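Local coordinates for protein alpha-rhamnosidase (Dictyoglomus thermophilum, PDB 6I60) that probably hydrolyses terminal non-reducing alpha-L-rhamnose residues of alpha-L-rhamnosides, as a multidomain glycoside hydrolase, at residues V458-V462 with L487-S492; I482-L487 with E516-F521; T432-F436 with P498-R503. All coordinates share one frame; numbering follows the deposited sequence.

All three contacts are buried and none belongs to the surface, but they differ in depth: contacts 1 and 2 lie about 7 and 8 Å from the centre of the chain (contact centre to chain centre), contact 3 about 17 Å. Contacts 1 and 2 share helix 473-488 and, within it, Leu487, whose two methyl branches serve different aromatic rings; Val462 of contact 1 also packs on Phe521 of contact 2. Contact 3 ties the loop beyond that helix to strand 434-436, and Tyr433 touches Met491 of contact 1. The chemistry shifts accordingly, from largely apolar helix packing in contact 2, through mixed backbone bonding in contact 1, to arginine and water in contact 3.

Contact 1 (V458-V462 with L487-S492); sequences VHTAV and LSNLMS
His459 and Thr460 meet Leu487 and Leu490 where the linker from strand 453-458 to strand 466-470 passes the C-terminal end of helix 473-488, a helix of the (alpha/alpha)6 barrel of the six-hairpin glycosidase fold. The side chain of His459 can be followed outward. Its CB lies 3.1 Å from Leu487 O, and CG stays beside the same oxygen. With CG held between the backbone N and the carbonyl carbon (chi1 55°), the imidazole is laid across Leu487, whose CB stands over one face, 3.8 Å from the centroid of the His459 ring, in a CH-pi contact. At the tip, His459 NE2 comes within 3.6 Å of Leu487 CD1. The other branch of the leucine serves the linker just beyond the inverse gamma turn at Ala461, Leu487 CD2 packing 3.6 Å from Val462 CG2. Met491 curls at chi2 and chi3, which returns its SD to 3.6 Å from His459 CA. Phe526 of helix 524-535 touches both Thr460 and Leu490. Between these two residues the backbones join: Thr460 N donates to Leu490 O at 2.7 Å in a nearly straight bond (167°), the donor tilted 23° from the carbonyl plane. Thr460 OG1 works both ways, accepting from Ser492 N at 2.8 Å and donating weakly to Leu490 O at 3.0 Å.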
loop_
_atom_site.group_PDB
_atom_site.type_symbol
_atom_site.label_atom_id
_atom_site.label_comp_id
_atom_site.label_asym_id
_atom_site.label_seq_id
_atom_site.Cartn_x
_atom_site.Cartn_y
_atom_site.Cartn_z
ATOM N N VAL A 458 13.136 -3.611 -3.485
ATOM C CA VAL A 458 12.899 -2.210 -3.163
ATOM C C VAL A 458 11.421 -1.907 -3.364
ATOM O O VAL A 458 10.897 -2.073 -4.472
ATOM C CB VAL A 458 13.763 -1.273 -4.023
ATOM C CG1 VAL A 458 13.302 0.166 -3.870
ATOM C CG2 VAL A 458 15.233 -1.415 -3.654
ATOM N N HIS A 459 10.758 -1.462 -2.300
ATOM C CA HIS A 459 9.358 -1.045 -2.341
ATOM C C HIS A 459 9.024 -0.390 -1.005
ATOM O O HIS A 459 9.872 -0.284 -0.114
ATOM C CB HIS A 459 8.423 -2.219 -2.634
ATOM C CG HIS A 459 8.575 -3.366 -1.684
ATOM N ND1 HIS A 459 9.325 -4.484 -1.982
ATOM C CD2 HIS A 459 8.072 -3.570 -0.444
ATOM C CE1 HIS A 459 9.277 -5.326 -0.965
ATOM N NE2 HIS A 459 8.523 -4.795 -0.019
ATOM N N THR A 460 7.773 0.053 -0.876
ATOM C CA THR A 460 7.281 0.637 0.368
ATOM C C THR A 460 7.366 -0.382 1.497
ATOM O O THR A 460 6.662 -1.397 1.482
ATOM C CB THR A 460 5.841 1.133 0.200
ATOM O OG1 THR A 460 5.816 2.230 -0.721
ATOM C CG2 THR A 460 5.272 1.591 1.534
ATOM N N ALA A 461 8.225 -0.119 2.482
ATOM C CA ALA A 461 8.476 -1.075 3.553
ATOM C C ALA A 461 7.286 -1.189 4.497
ATOM O O ALA A 461 7.326 -0.676 5.619
ATOM C CB ALA A 461 9.733 -0.681 4.331
ATOM N N VAL A 462 6.228 -1.863 4.057
ATOM C CA VAL A 462 5.064 -2.098 4.903
ATOM C C VAL A 462 5.329 -3.294 5.807
ATOM O O VAL A 462 6.061 -4.224 5.451
ATOM C CB VAL A 462 3.799 -2.312 4.050
ATOM C CG1 VAL A 462 3.406 -1.026 3.343
ATOM C CG2 VAL A 462 4.020 -3.426 3.044
ATOM N N LEU A 487 3.435 -6.033 -3.107
ATOM C CA LEU A 487 4.635 -5.315 -2.692
ATOM C C LEU A 487 5.368 -4.731 -3.891
ATOM O O LEU A 487 5.918 -3.626 -3.815
ATOM C CB LEU A 487 5.554 -6.247 -1.901
ATOM C CG LEU A 487 5.008 -6.738 -0.560
ATOM C CD1 LEU A 487 6.101 -7.401 0.267
ATOM C CD2 LEU A 487 4.380 -5.581 0.198
ATOM N N SER A 488 5.380 -5.456 -5.013
ATOM C CA SER A 488 5.983 -4.938 -6.234
ATOM C C SER A 488 5.302 -3.667 -6.720
ATOM O O SER A 488 5.919 -2.886 -7.450
ATOM C CB SER A 488 5.934 -5.998 -7.332
ATOM O OG SER A 488 6.993 -6.924 -7.182
ATOM N N ASN A 489 4.047 -3.443 -6.331
ATOM C CA ASN A 489 3.278 -2.291 -6.778
ATOM C C ASN A 489 2.995 -1.315 -5.641
ATOM O O ASN A 489 1.935 -0.686 -5.602
ATOM C CB ASN A 489 1.974 -2.746 -7.428
ATOM C CG ASN A 489 2.173 -3.202 -8.854
ATOM O OD1 ASN A 489 2.622 -2.436 -9.706
ATOM N ND2 ASN A 489 1.846 -4.461 -9.124
ATOM N N LEU A 490 3.939 -1.178 -4.709
ATOM C CA LEU A 490 3.834 -0.232 -3.599
ATOM C C LEU A 490 5.104 0.614 -3.603
ATOM O O LEU A 490 6.104 0.252 -2.975
ATOM C CB LEU A 490 3.636 -0.959 -2.270
ATOM C CG LEU A 490 2.264 -1.597 -2.027
ATOM C CD1 LEU A 490 2.206 -2.246 -0.652
ATOM C CD2 LEU A 490 1.145 -0.578 -2.188
ATOM N N MET A 491 5.066 1.734 -4.314
ATOM C CA MET A 491 6.190 2.666 -4.406
ATOM C C MET A 491 5.705 4.050 -3.981
ATOM O O MET A 491 5.648 4.972 -4.800
ATOM C CB MET A 491 6.768 2.684 -5.826
ATOM C CG MET A 491 7.327 1.352 -6.282
ATOM S SD MET A 491 8.737 0.846 -5.284
ATOM C CE MET A 491 9.700 2.350 -5.295
ATOM N N SER A 492 5.337 4.179 -2.702
ATOM C CA SER A 492 4.732 5.384 -2.135
ATOM C C SER A 492 3.344 5.635 -2.721
ATOM O O SER A 492 2.546 6.378 -2.142
ATOM C CB SER A 492 5.636 6.606 -2.338
ATOM O OG SER A 492 5.465 7.163 -3.630
#

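Contact 2 (I482-L487 with E516-F521); sequences IIWGQL and EAIFNF
Ile482 begins the contact with its CG2 methyl set 3.6 Å from Glu516 CD, the two side chains running past one another in opposite senses. Asp827 of helix 826-835 touches both of them. Ile483 divides its branches: CG1 and CD1 run across the amide of Asn520 at a slant, CD1 4.0 Å from Asn520 OD1, while CG2 approaches Phe521 CZ at 4.0 Å. In the Asn520 amide OD1 is bonded to Tyr831 and ND2 to Asp827, which holds the group in place while Ile483 packs against it. One turn further on is Gln486, at the point where the two helices draw together. Here helices 473-488 and 514-520 of the (alpha/alpha)6 barrel cross steeply, their local axes 10.8 Å apart at a crossing angle of -106°, so that a few side chains carry the whole contact. Gln486 sends CG away from its backbone N (chi1 180°) and then bends at chi2. That course takes Gln486 CG past Phe521 CE2 at 3.6 Å and brings the amide end up to the Glu516 carboxylate with the two planes nearly coplanar, 22° apart. Ala517 CB packs against the same amide. Leu487 closes the row, its CD2 standing over one face of Phe521, 3.6 Å from the ring centroid, as a CH-pi contact. With an alanine in place of Phe521, Leu487 CD2 and Ile483 CG2 would probably lose their shared aromatic partner and a gap would open beside helix 473-488. The opposite face of the Phe521 ring is taken by its own chain neighbour, Asn520 CB lying 3.5 Å above the ring plane and over its centre.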
loop_
_atom_site.group_PDB
_atom_site.type_symbol
_atom_site.label_atom_id
_atom_site.label_comp_id
_atom_site.label_asym_id
_atom_site.label_seq_id
_atom_site.Cartn_x
_atom_site.Cartn_y
_atom_site.Cartn_z
ATOM N N ILE A 482 0.444 -13.234 -5.108
ATOM C CA ILE A 482 -0.213 -11.955 -4.855
ATOM C C ILE A 482 0.591 -11.130 -3.855
ATOM O O ILE A 482 0.666 -9.898 -3.964
ATOM C CB ILE A 482 -1.662 -12.190 -4.383
ATOM C CG1 ILE A 482 -2.518 -12.699 -5.547
ATOM C CG2 ILE A 482 -2.264 -10.922 -3.804
ATOM C CD1 ILE A 482 -3.906 -13.146 -5.147
ATOM N N ILE A 483 1.221 -11.790 -2.879
ATOM C CA ILE A 483 2.002 -11.074 -1.872
ATOM C C ILE A 483 3.172 -10.346 -2.524
ATOM O O ILE A 483 3.442 -9.176 -2.228
ATOM C CB ILE A 483 2.479 -12.042 -0.774
ATOM C CG1 ILE A 483 1.326 -12.386 0.171
ATOM C CG2 ILE A 483 3.654 -11.447 -0.002
ATOM C CD1 ILE A 483 1.767 -13.028 1.471
ATOM N N TRP A 484 3.883 -11.030 -3.425
ATOM C CA TRP A 484 4.984 -10.388 -4.138
ATOM C C TRP A 484 4.481 -9.354 -5.133
ATOM O O TRP A 484 5.149 -8.339 -5.360
ATOM C CB TRP A 484 5.833 -11.436 -4.856
ATOM C CG TRP A 484 6.785 -12.154 -3.957
ATOM C CD1 TRP A 484 6.518 -13.251 -3.191
ATOM C CD2 TRP A 484 8.160 -11.827 -3.726
ATOM N NE1 TRP A 484 7.642 -13.626 -2.497
ATOM C CE2 TRP A 484 8.664 -12.768 -2.808
ATOM C CE3 TRP A 484 9.014 -10.828 -4.205
ATOM C CZ2 TRP A 484 9.984 -12.744 -2.362
ATOM C CZ3 TRP A 484 10.322 -10.805 -3.759
ATOM C CH2 TRP A 484 10.795 -11.757 -2.848
ATOM N N GLY A 485 3.313 -9.589 -5.733
ATOM C CA GLY A 485 2.789 -8.639 -6.699
ATOM C C GLY A 485 2.330 -7.344 -6.059
ATOM O O GLY A 485 2.537 -6.259 -6.612
ATOM N N GLN A 486 1.701 -7.435 -4.886
ATOM C CA GLN A 486 1.257 -6.232 -4.189
ATOM C C GLN A 486 2.447 -5.394 -3.740
ATOM O O GLN A 486 2.482 -4.177 -3.961
ATOM C CB GLN A 486 0.375 -6.609 -2.997
ATOM C CG GLN A 486 -0.143 -5.418 -2.207
ATOM C CD GLN A 486 -1.047 -4.522 -3.031
ATOM O OE1 GLN A 486 -2.241 -4.785 -3.168
ATOM N NE2 GLN A 486 -0.478 -3.456 -3.587
ATOM N N LEU A 487 3.435 -6.033 -3.107
ATOM C CA LEU A 487 4.635 -5.315 -2.692
ATOM C C LEU A 487 5.368 -4.731 -3.891
ATOM O O LEU A 487 5.918 -3.626 -3.815
ATOM C CB LEU A 487 5.554 -6.247 -1.901
ATOM C CG LEU A 487 5.008 -6.738 -0.560
ATOM C CD1 LEU A 487 6.101 -7.401 0.267
ATOM C CD2 LEU A 487 4.380 -5.581 0.198
ATOM N N GLU A 516 -7.214 -6.742 -0.230
ATOM C CA GLU A 516 -6.170 -7.752 -0.095
ATOM C C GLU A 516 -4.953 -7.195 0.633
ATOM O O GLU A 516 -4.404 -7.849 1.527
ATOM C CB GLU A 516 -5.776 -8.283 -1.473
ATOM C CG GLU A 516 -4.394 -8.918 -1.529
ATOM C CD GLU A 516 -3.322 -7.943 -1.980
ATOM O OE1 GLU A 516 -2.281 -7.844 -1.295
ATOM O OE2 GLU A 516 -3.522 -7.272 -3.013
ATOM N N ALA A 517 -4.523 -5.985 0.264
ATOM C CA ALA A 517 -3.338 -5.395 0.880
ATOM C C ALA A 517 -3.550 -5.151 2.369
ATOM O O ALA A 517 -2.624 -5.315 3.173
ATOM C CB ALA A 517 -2.976 -4.093 0.167
ATOM N N ILE A 518 -4.765 -4.759 2.754
ATOM C CA ILE A 518 -5.060 -4.538 4.166
ATOM C C ILE A 518 -4.944 -5.844 4.942
ATOM O O ILE A 518 -4.394 -5.878 6.050
ATOM C CB ILE A 518 -6.450 -3.895 4.320
ATOM C CG1 ILE A 518 -6.392 -2.416 3.938
ATOM C CG2 ILE A 518 -6.968 -4.055 5.738
ATOM C CD1 ILE A 518 -7.752 -1.760 3.850
ATOM N N PHE A 519 -5.441 -6.942 4.367
ATOM C CA PHE A 519 -5.353 -8.236 5.037
ATOM C C PHE A 519 -3.912 -8.707 5.176
ATOM O O PHE A 519 -3.570 -9.369 6.162
ATOM C CB PHE A 519 -6.170 -9.282 4.281
ATOM C CG PHE A 519 -7.526 -9.532 4.872
ATOM C CD1 PHE A 519 -8.658 -8.968 4.306
ATOM C CD2 PHE A 519 -7.669 -10.327 5.998
ATOM C CE1 PHE A 519 -9.907 -9.193 4.850
ATOM C CE2 PHE A 519 -8.916 -10.556 6.547
ATOM C CZ PHE A 519 -10.037 -9.988 5.973
ATOM N N ASN A 520 -3.056 -8.373 4.212
ATOM C CA ASN A 520 -1.686 -8.869 4.206
ATOM C C ASN A 520 -0.694 -7.914 4.853
ATOM O O ASN A 520 0.286 -8.372 5.454
ATOM C CB ASN A 520 -1.239 -9.158 2.770
ATOM C CG ASN A 520 -1.727 -10.501 2.270
ATOM O OD1 ASN A 520 -1.627 -11.510 2.969
ATOM N ND2 ASN A 520 -2.260 -10.520 1.054
ATOM N N PHE A 521 -0.915 -6.605 4.747
ATOM C CA PHE A 521 0.065 -5.625 5.193
ATOM C C PHE A 521 -0.624 -4.507 5.962
ATOM O O PHE A 521 -1.826 -4.272 5.817
ATOM C CB PHE A 521 0.853 -5.045 4.010
ATOM C CG PHE A 521 1.231 -6.069 2.974
ATOM C CD1 PHE A 521 2.232 -6.993 3.225
ATOM C CD2 PHE A 521 0.582 -6.110 1.752
ATOM C CE1 PHE A 521 2.579 -7.936 2.276
ATOM C CE2 PHE A 521 0.926 -7.051 0.800
ATOM C CZ PHE A 521 1.925 -7.965 1.065
#

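Contact 3 (T432-F436 with P498-R503); sequences TYHGF and PQRDER
The loop joining helix 473-488 to helix 507-512 of the (alpha/alpha)6 barrel, which carries the sequence PQRDER and in related rhamnosidases probably borders the active site, presses Pro498, Gln499 and Arg503 against Tyr433 and Gly435. Arg503 reaches across with its chain extended from CG to NE. Its NH1 stands 3.3 Å above the plane of the Tyr433 ring, over the centre, in a cation-pi contact, while Arg503 CD passes 3.2 Å from Tyr433 OH. Guanidinium and ring planes are 72° apart, so the flat cation is steeply inclined to the ring rather than stacked on it. Because Tyr433 holds CG between its backbone N and carbonyl carbon (chi1 79°), the ring lies close to its own carbonyl, and the same NH1 also faces Tyr433 O in a hydrogen bond modelled as very short, its exact length being doubtful. Within the loop, Arg503 NE donates to Arg500 O at 2.9 Å, in the guanidinium plane, which helps to fix its rotation. Pro498 O sits over one guanidinium face. Water 1 accepts from Arg503 NH2 at 2.8 Å and also meets His434 ND1; the NE2 of that ring is bonded to Asp415. A second water links the backbones, accepting from Gly435 N and donating to Gln499 O at 2.7 Å, where Gly435 CA comes 4.2 Å from Gln499 CA. Arg500 meanwhile grips Glu502 OE2 with NE and NH2, and its NH1 forms a salt bridge with Glu805. Strand 434-436 pairs antiparallel with strand 371-373, while Glu502 OE1 bonds Trp506 NE1, just ahead of helix 507-512.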
loop_
_atom_site.group_PDB
_atom_site.type_symbol
_atom_site.label_atom_id
_atom_site.label_comp_id
_atom_site.label_asym_id
_atom_site.label_seq_id
_atom_site.Cartn_x
_atom_site.Cartn_y
_atom_site.Cartn_z
ATOM N N THR A 432 16.602 5.000 -9.646
ATOM C CA THR A 432 15.760 4.224 -10.549
ATOM C C THR A 432 15.374 2.922 -9.862
ATOM O O THR A 432 15.898 2.575 -8.801
ATOM C CB THR A 432 16.471 3.942 -11.877
ATOM O OG1 THR A 432 15.662 3.073 -12.683
ATOM C CG2 THR A 432 17.813 3.278 -11.624
ATOM N N TYR A 433 14.444 2.204 -10.487
ATOM C CA TYR A 433 14.096 0.859 -10.055
ATOM C C TYR A 433 13.456 0.124 -11.223
ATOM O O TYR A 433 12.862 0.742 -12.111
ATOM C CB TYR A 433 13.170 0.874 -8.829
ATOM C CG TYR A 433 11.707 1.147 -9.115
ATOM C CD1 TYR A 433 10.809 0.105 -9.300
ATOM C CD2 TYR A 433 11.221 2.447 -9.172
ATOM C CE1 TYR A 433 9.473 0.347 -9.550
ATOM C CE2 TYR A 433 9.883 2.700 -9.420
ATOM C CZ TYR A 433 9.014 1.646 -9.607
ATOM O OH TYR A 433 7.682 1.884 -9.855
ATOM N N HIS A 434 13.599 -1.199 -11.220
ATOM C CA HIS A 434 13.074 -2.038 -12.286
ATOM C C HIS A 434 12.284 -3.196 -11.697
ATOM O O HIS A 434 12.511 -3.612 -10.558
ATOM C CB HIS A 434 14.197 -2.588 -13.185
ATOM C CG HIS A 434 15.381 -1.678 -13.307
ATOM N ND1 HIS A 434 15.390 -0.577 -14.137
ATOM C CD2 HIS A 434 16.598 -1.713 -12.714
ATOM C CE1 HIS A 434 16.561 0.030 -14.045
ATOM N NE2 HIS A 434 17.311 -0.640 -13.189
ATOM N N GLY A 435 11.340 -3.703 -12.487
ATOM C CA GLY A 435 10.625 -4.916 -12.149
ATOM C C GLY A 435 11.082 -6.046 -13.045
ATOM O O GLY A 435 10.988 -5.944 -14.272
ATOM N N PHE A 436 11.586 -7.126 -12.457
ATOM C CA PHE A 436 12.263 -8.132 -13.260
ATOM C C PHE A 436 12.382 -9.430 -12.480
ATOM O O PHE A 436 12.210 -9.470 -11.259
ATOM C CB PHE A 436 13.654 -7.649 -13.687
ATOM C CG PHE A 436 14.568 -7.341 -12.533
ATOM C CD1 PHE A 436 14.469 -6.137 -11.853
ATOM C CD2 PHE A 436 15.522 -8.257 -12.126
ATOM C CE1 PHE A 436 15.306 -5.852 -10.790
ATOM C CE2 PHE A 436 16.361 -7.979 -11.062
ATOM C CZ PHE A 436 16.253 -6.773 -10.395
ATOM N N PRO A 498 5.161 -2.497 -12.343
ATOM C CA PRO A 498 6.403 -1.857 -11.904
ATOM C C PRO A 498 7.560 -1.997 -12.883
ATOM O O PRO A 498 8.698 -1.667 -12.536
ATOM C CB PRO A 498 6.703 -2.596 -10.598
ATOM C CG PRO A 498 6.113 -4.007 -10.831
ATOM C CD PRO A 498 5.183 -3.937 -12.036
ATOM N N GLN A 499 7.299 -2.475 -14.101
ATOM C CA GLN A 499 8.380 -2.860 -15.000
ATOM C C GLN A 499 8.493 -2.008 -16.259
ATOM O O GLN A 499 9.602 -1.847 -16.773
ATOM C CB GLN A 499 8.236 -4.337 -15.400
ATOM C CG GLN A 499 7.262 -4.609 -16.539
ATOM C CD GLN A 499 5.817 -4.636 -16.083
ATOM O OE1 GLN A 499 5.446 -5.402 -15.193
ATOM N NE2 GLN A 499 4.991 -3.794 -16.692
ATOM N N ARG A 500 7.396 -1.447 -16.763
ATOM C CA ARG A 500 7.419 -0.760 -18.044
ATOM C C ARG A 500 7.353 0.757 -17.851
ATOM O O ARG A 500 7.493 1.277 -16.737
ATOM C CB ARG A 500 6.282 -1.269 -18.933
ATOM C CG ARG A 500 4.885 -0.954 -18.428
ATOM C CD ARG A 500 3.842 -1.758 -19.189
ATOM N NE ARG A 500 2.477 -1.389 -18.827
ATOM C CZ ARG A 500 1.419 -2.171 -19.019
ATOM N NH1 ARG A 500 1.572 -3.368 -19.566
ATOM N NH2 ARG A 500 0.210 -1.761 -18.664
ATOM N N ASP A 501 7.139 1.470 -18.956
ATOM C CA ASP A 501 7.110 2.927 -18.955
ATOM C C ASP A 501 5.769 3.455 -18.460
ATOM O O ASP A 501 5.164 4.325 -19.094
ATOM C CB ASP A 501 7.407 3.462 -20.359
ATOM C CG ASP A 501 6.579 2.778 -21.436
ATOM O OD1 ASP A 501 5.815 1.842 -21.114
ATOM O OD2 ASP A 501 6.695 3.177 -22.613
ATOM N N GLU A 502 5.299 2.936 -17.329
ATOM C CA GLU A 502 4.039 3.380 -16.751
ATOM C C GLU A 502 4.187 3.551 -15.245
ATOM O O GLU A 502 4.610 4.613 -14.776
ATOM C CB GLU A 502 2.918 2.389 -17.073
ATOM C CG GLU A 502 1.518 2.943 -16.865
ATOM C CD GLU A 502 0.462 2.173 -17.634
ATOM O OE1 GLU A 502 -0.717 2.584 -17.601
ATOM O OE2 GLU A 502 0.810 1.156 -18.272
ATOM N N ARG A 503 3.846 2.509 -14.485
ATOM C CA ARG A 503 3.945 2.520 -13.025
ATOM C C ARG A 503 3.128 3.653 -12.410
ATOM O O ARG A 503 3.472 4.175 -11.347
ATOM C CB ARG A 503 5.405 2.597 -12.566
ATOM C CG ARG A 503 6.341 1.668 -13.324
ATOM C CD ARG A 503 7.796 2.002 -13.053
ATOM N NE ARG A 503 8.682 1.468 -14.085
ATOM C CZ ARG A 503 9.960 1.159 -13.887
ATOM N NH1 ARG A 503 10.508 1.328 -12.691
ATOM N NH2 ARG A 503 10.690 0.681 -14.885
HETATM O O HOH W 1 13.472 0.867 -15.240
HETATM O O HOH W 2 11.905 -2.661 -15.557
#